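Local coordinates for secretin XcpQ (Pseudomonas aeruginosa, PDB 4E9J), which forms the outer membrane channel of the type II secretion system, through which proteins such as elastase LasB are exported, and is represented here by its N-terminal periplasmic domains, at residues E33-I38 with E44-D49; Y139-A144 with A150-D155. All coordinates share one frame; numbering follows the deposited sequence.

From the N terminus the chain enters the N0 region, where helix 31-42 is followed after a short turn by strand 46-48; contact 1 closes this local loop by laying the strand back along the helix. Contact 2 comes later, in the N1 region, and closes a second short loop, the beta hairpin of strands 141-145 and 150-155. The two are in series, neither enclosing nor crossing the other, with centres about 21 Å apart and nearest atoms about 9 Å apart. Helix 66-79 lies between them: residues of contact 1 pack on Val69, Phe73, Val76 and Met77, while His141, Ala143, Ile152 and Ser154 of contact 2 meet Ser75, Ser78 or Thr79, joining N0 to N1.

Contact 1 (E33-I38 with E44-D49); sequences EFIDQI and ETFVVD
A purely apolar helix-to-strand contact brings Ile35 and Ile38 of helix 31-42 against Phe46 and Val48 of strand 46-48, within the N0 domain. Helix and strand segments run antiparallel, at 172°, with axes 10.1 Å apart, a spacing bridged by side chains alone; no hydrogen bond crosses. Ile35 lies at the centre. Its CG2 methyl approaches the Phe46 ring obliquely, 3.8 Å from Phe46 CD2, and also meets Val48 tip to tip, with Ile35 CG2 3.9 Å from Val48 CG2. The delta methyl adds to this second meeting, Ile35 CD1 standing 4.0 Å from Val48 CG2, so that one valine methyl touches two isoleucine methyls. One turn on, Ile38 CG2 comes to the edge of the Phe46 ring near its plane, 4.2 Å from Phe46 CE2. With CG beside its backbone N (chi1 -56°), Phe46 carries its ring to both isoleucines. Between the segments, the single hydroxyl proton of Ser39 is shared or alternates between Ile35 O and Glu44 O. Beyond the contact, Phe46 stacks with Phe73 of helix 66-79, a helix that Ile35 also meets at Met77 and Ile38 at Val69 and Phe73, and strand 46-48 pairs in parallel with strand 91-95.

Contact 2 (Y139-A144 with A150-D155); sequences YGHLAA and ALIISD
Tyr139 OH donates a very short hydrogen bond to Asp155 OD1, 2.5 Å long, across the end of an antiparallel beta hairpin in the N1 domain. Tyr139 CG sits between its backbone N and carbonyl carbon (chi1 63°), from where the phenol reaches the aspartate, its ring 79° from the carboxylate plane. Along the strands, backbone bonds join two hydrogen-bonded pairs. Ala143 and Ile152 are joined firmly in both directions: Ile152 N to Ala143 O is 2.7 Å and nearly straight at 176°, and Ala143 N to Ile152 O is 2.9 Å. At His141 and Ser154 the grip is uneven, since Ser154 N to His141 O measures 2.9 Å but the return bond from His141 N is weak. These four residues share one sheet face, turned to helix 66-79, where His141 NE2 is hydrogen-bonded to Ser75 OG and Ser154 OG to Thr79 OG1; Ser154 OG also hydrogen-bonds Thr115 OG1 of strand 114-119. Leu142, Ile153 and Leu151 lie on the other face and pack on Ile132 of helix 125-132; strand 114-119 flanks strand 150-155. Leu142 and Ile153 point the same way, side by side, with Leu142 CD1 3.6 Å from Ile153 CG1 and 3.7 Å from Ile153 CD1.

Contact 1 (E33-I38 with E44-D49)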
loop_
_atom_site.group_PDB
_atom_site.type_symbol
_atom_site.label_atom_id
_atom_site.label_comp_id
_atom_site.label_asym_id
_atom_site.label_seq_id
_atom_site.Cartn_x
_atom_site.Cartn_y
_atom_site.Cartn_z
ATOM N N GLU A 33 -27.090 8.580 -7.075
ATOM C CA GLU A 33 -27.933 8.629 -5.881
ATOM C C GLU A 33 -27.035 8.622 -4.659
ATOM O O GLU A 33 -27.226 9.430 -3.750
ATOM C CB GLU A 33 -28.918 7.437 -5.824
ATOM C CG GLU A 33 -29.702 7.388 -4.521
ATOM C CD GLU A 33 -30.901 6.458 -4.530
ATOM O OE1 GLU A 33 -31.686 6.534 -5.502
ATOM O OE2 GLU A 33 -31.060 5.661 -3.579
ATOM N N PHE A 34 -26.025 7.746 -4.650
ATOM C CA PHE A 34 -25.083 7.714 -3.531
ATOM C C PHE A 34 -24.393 9.076 -3.344
ATOM O O PHE A 34 -24.275 9.536 -2.215
ATOM C CB PHE A 34 -24.070 6.584 -3.709
ATOM C CG PHE A 34 -23.009 6.569 -2.634
ATOM C CD1 PHE A 34 -23.327 6.222 -1.323
ATOM C CD2 PHE A 34 -21.709 6.963 -2.915
ATOM C CE1 PHE A 34 -22.346 6.234 -0.321
ATOM C CE2 PHE A 34 -20.740 6.993 -1.918
ATOM C CZ PHE A 34 -21.056 6.612 -0.631
ATOM N N ILE A 35 -24.005 9.736 -4.439
ATOM C CA ILE A 35 -23.368 11.073 -4.382
ATOM C C ILE A 35 -24.321 12.112 -3.765
ATOM O O ILE A 35 -23.904 12.892 -2.907
ATOM C CB ILE A 35 -22.871 11.497 -5.793
ATOM C CG1 ILE A 35 -21.687 10.599 -6.233
ATOM C CG2 ILE A 35 -22.469 12.974 -5.813
ATOM C CD1 ILE A 35 -21.465 10.534 -7.827
ATOM N N ASP A 36 -25.594 12.114 -4.212
ATOM C CA ASP A 36 -26.638 13.006 -3.676
ATOM C C ASP A 36 -26.848 12.770 -2.180
ATOM O O ASP A 36 -26.968 13.738 -1.428
ATOM C CB ASP A 36 -27.984 12.784 -4.392
ATOM C CG ASP A 36 -28.076 13.320 -5.799
ATOM O OD1 ASP A 36 -27.269 14.205 -6.153
ATOM O OD2 ASP A 36 -29.010 12.913 -6.527
ATOM N N GLN A 37 -26.876 11.507 -1.742
ATOM C CA GLN A 37 -27.024 11.220 -0.308
ATOM C C GLN A 37 -25.827 11.760 0.477
ATOM O O GLN A 37 -26.007 12.281 1.577
ATOM C CB GLN A 37 -27.160 9.711 -0.058
ATOM C CG GLN A 37 -28.494 9.107 -0.481
ATOM C CD GLN A 37 -29.697 9.694 0.217
ATOM O OE1 GLN A 37 -30.689 10.029 -0.431
ATOM N NE2 GLN A 37 -29.658 9.841 1.549
ATOM N N ILE A 38 -24.600 11.627 -0.075
ATOM C CA ILE A 38 -23.418 12.134 0.627
ATOM C C ILE A 38 -23.515 13.663 0.728
ATOM O O ILE A 38 -23.088 14.239 1.733
ATOM C CB ILE A 38 -22.090 11.654 -0.042
ATOM C CG1 ILE A 38 -21.880 10.126 0.157
ATOM C CG2 ILE A 38 -20.875 12.428 0.512
ATOM C CD1 ILE A 38 -21.502 9.668 1.587
ATOM N N GLU A 44 -21.807 19.091 1.354
ATOM C CA GLU A 44 -20.863 19.374 0.281
ATOM C C GLU A 44 -21.625 19.238 -1.034
ATOM O O GLU A 44 -22.386 18.290 -1.200
ATOM C CB GLU A 44 -19.674 18.378 0.329
ATOM N N THR A 45 -21.463 20.200 -1.937
ATOM C CA THR A 45 -22.102 20.181 -3.249
ATOM C C THR A 45 -21.056 19.717 -4.286
ATOM O O THR A 45 -19.935 20.231 -4.301
ATOM C CB THR A 45 -22.646 21.572 -3.584
ATOM O OG1 THR A 45 -23.429 22.045 -2.484
ATOM C CG2 THR A 45 -23.487 21.573 -4.850
ATOM N N PHE A 46 -21.423 18.756 -5.138
ATOM C CA PHE A 46 -20.548 18.223 -6.174
ATOM C C PHE A 46 -21.175 18.434 -7.564
ATOM O O PHE A 46 -22.380 18.295 -7.705
ATOM C CB PHE A 46 -20.359 16.716 -6.001
ATOM C CG PHE A 46 -19.844 16.280 -4.651
ATOM C CD1 PHE A 46 -18.523 16.513 -4.278
ATOM C CD2 PHE A 46 -20.677 15.647 -3.751
ATOM C CE1 PHE A 46 -18.058 16.109 -3.018
ATOM C CE2 PHE A 46 -20.209 15.243 -2.503
ATOM C CZ PHE A 46 -18.916 15.504 -2.129
ATOM N N VAL A 47 -20.370 18.677 -8.596
ATOM C CA VAL A 47 -20.832 18.652 -9.995
ATOM C C VAL A 47 -20.339 17.294 -10.481
ATOM O O VAL A 47 -19.173 16.986 -10.297
ATOM C CB VAL A 47 -20.305 19.805 -10.882
ATOM C CG1 VAL A 47 -20.704 19.585 -12.337
ATOM C CG2 VAL A 47 -20.839 21.138 -10.393
ATOM N N VAL A 48 -21.211 16.456 -11.013
ATOM C CA VAL A 48 -20.835 15.114 -11.435
ATOM C C VAL A 48 -20.581 15.118 -12.939
ATOM O O VAL A 48 -21.522 15.378 -13.682
ATOM C CB VAL A 48 -21.945 14.126 -11.019
ATOM C CG1 VAL A 48 -21.656 12.730 -11.521
ATOM C CG2 VAL A 48 -22.102 14.121 -9.506
ATOM N N ASP A 49 -19.315 14.843 -13.392
ATOM C CA ASP A 49 -18.973 14.827 -14.823
ATOM C C ASP A 49 -19.957 13.907 -15.577
ATOM O O ASP A 49 -20.286 12.832 -15.058
ATOM C CB ASP A 49 -17.521 14.346 -15.010
ATOM C CG ASP A 49 -17.033 14.300 -16.439
ATOM O OD1 ASP A 49 -17.272 13.293 -17.108
ATOM O OD2 ASP A 49 -16.344 15.236 -16.856
#

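Contact 2 (Y139-A144 with A150-D155)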
loop_
_atom_site.group_PDB
_atom_site.type_symbol
_atom_site.label_atom_id
_atom_site.label_comp_id
_atom_site.label_asym_id
_atom_site.label_seq_id
_atom_site.Cartn_x
_atom_site.Cartn_y
_atom_site.Cartn_z
ATOM N N TYR A 139 -9.314 -5.570 -8.768
ATOM C CA TYR A 139 -10.437 -4.628 -8.994
ATOM C C TYR A 139 -10.964 -4.073 -7.692
ATOM O O TYR A 139 -11.684 -3.086 -7.713
ATOM C CB TYR A 139 -11.637 -5.258 -9.720
ATOM C CG TYR A 139 -12.331 -6.388 -8.985
ATOM C CD1 TYR A 139 -13.345 -6.132 -8.068
ATOM C CD2 TYR A 139 -12.080 -7.707 -9.316
ATOM C CE1 TYR A 139 -14.017 -7.174 -7.426
ATOM C CE2 TYR A 139 -12.739 -8.751 -8.681
ATOM C CZ TYR A 139 -13.712 -8.486 -7.743
ATOM O OH TYR A 139 -14.358 -9.557 -7.164
ATOM N N GLY A 140 -10.706 -4.763 -6.581
ATOM C CA GLY A 140 -11.262 -4.362 -5.305
ATOM C C GLY A 140 -10.572 -3.188 -4.658
ATOM O O GLY A 140 -9.704 -2.540 -5.236
ATOM N N HIS A 141 -10.976 -2.923 -3.432
ATOM C CA HIS A 141 -10.476 -1.796 -2.664
ATOM C C HIS A 141 -10.339 -2.209 -1.232
ATOM O O HIS A 141 -11.159 -2.961 -0.725
ATOM C CB HIS A 141 -11.464 -0.627 -2.760
ATOM C CG HIS A 141 -11.044 0.625 -2.069
ATOM N ND1 HIS A 141 -10.204 1.535 -2.662
ATOM C CD2 HIS A 141 -11.386 1.080 -0.848
ATOM C CE1 HIS A 141 -10.047 2.513 -1.783
ATOM N NE2 HIS A 141 -10.760 2.294 -0.688
ATOM N N LEU A 142 -9.318 -1.704 -0.565
ATOM C CA LEU A 142 -9.138 -1.953 0.851
ATOM C C LEU A 142 -8.555 -0.695 1.459
ATOM O O LEU A 142 -7.540 -0.219 0.983
ATOM C CB LEU A 142 -8.250 -3.182 1.106
ATOM C CG LEU A 142 -7.951 -3.513 2.570
ATOM C CD1 LEU A 142 -9.224 -3.867 3.332
ATOM C CD2 LEU A 142 -6.961 -4.689 2.661
ATOM N N ALA A 143 -9.238 -0.125 2.465
ATOM C CA ALA A 143 -8.793 1.083 3.166
ATOM C C ALA A 143 -9.084 0.960 4.656
ATOM O O ALA A 143 -10.045 0.300 5.037
ATOM C CB ALA A 143 -9.502 2.312 2.610
ATOM N N ALA A 144 -8.258 1.611 5.491
ATOM C CA ALA A 144 -8.446 1.657 6.937
ATOM C C ALA A 144 -9.226 2.907 7.340
ATOM O O ALA A 144 -9.081 3.961 6.710
ATOM C CB ALA A 144 -7.096 1.670 7.643
ATOM N N ALA A 150 -12.165 0.357 11.848
ATOM C CA ALA A 150 -12.863 -0.352 10.810
ATOM C C ALA A 150 -12.052 -0.396 9.529
ATOM O O ALA A 150 -11.139 0.409 9.317
ATOM C CB ALA A 150 -14.220 0.317 10.556
ATOM N N LEU A 151 -12.400 -1.359 8.679
ATOM C CA LEU A 151 -11.817 -1.564 7.354
ATOM C C LEU A 151 -12.918 -1.281 6.333
ATOM O O LEU A 151 -14.038 -1.690 6.565
ATOM C CB LEU A 151 -11.425 -3.047 7.176
ATOM C CG LEU A 151 -10.248 -3.553 7.973
ATOM C CD1 LEU A 151 -10.165 -5.072 7.909
ATOM C CD2 LEU A 151 -8.953 -2.940 7.481
ATOM N N ILE A 152 -12.586 -0.690 5.195
ATOM C CA ILE A 152 -13.518 -0.526 4.083
ATOM C C ILE A 152 -13.020 -1.488 3.023
ATOM O O ILE A 152 -11.882 -1.342 2.600
ATOM C CB ILE A 152 -13.587 0.884 3.498
ATOM C CG1 ILE A 152 -14.156 1.868 4.501
ATOM C CG2 ILE A 152 -14.475 0.868 2.204
ATOM C CD1 ILE A 152 -13.805 3.289 4.209
ATOM N N ILE A 153 -13.853 -2.452 2.602
ATOM C CA ILE A 153 -13.518 -3.416 1.548
ATOM C C ILE A 153 -14.516 -3.305 0.388
ATOM O O ILE A 153 -15.710 -3.282 0.642
ATOM C CB ILE A 153 -13.564 -4.864 2.114
ATOM C CG1 ILE A 153 -12.666 -4.980 3.366
ATOM C CG2 ILE A 153 -13.199 -5.910 1.011
ATOM C CD1 ILE A 153 -11.907 -6.360 3.591
ATOM N N SER A 154 -14.032 -3.357 -0.858
ATOM C CA SER A 154 -14.883 -3.421 -2.040
ATOM C C SER A 154 -14.663 -4.740 -2.773
ATOM O O SER A 154 -13.536 -5.052 -3.110
ATOM C CB SER A 154 -14.644 -2.264 -2.999
ATOM O OG SER A 154 -14.978 -1.041 -2.378
ATOM N N ASP A 155 -15.738 -5.513 -2.990
ATOM C CA ASP A 155 -15.707 -6.813 -3.679
ATOM C C ASP A 155 -17.144 -7.319 -3.947
ATOM O O ASP A 155 -18.107 -6.622 -3.610
ATOM C CB ASP A 155 -14.955 -7.851 -2.802
ATOM C CG ASP A 155 -14.172 -8.895 -3.568
ATOM O OD1 ASP A 155 -14.544 -9.184 -4.716
ATOM O OD2 ASP A 155 -13.284 -9.526 -2.967
#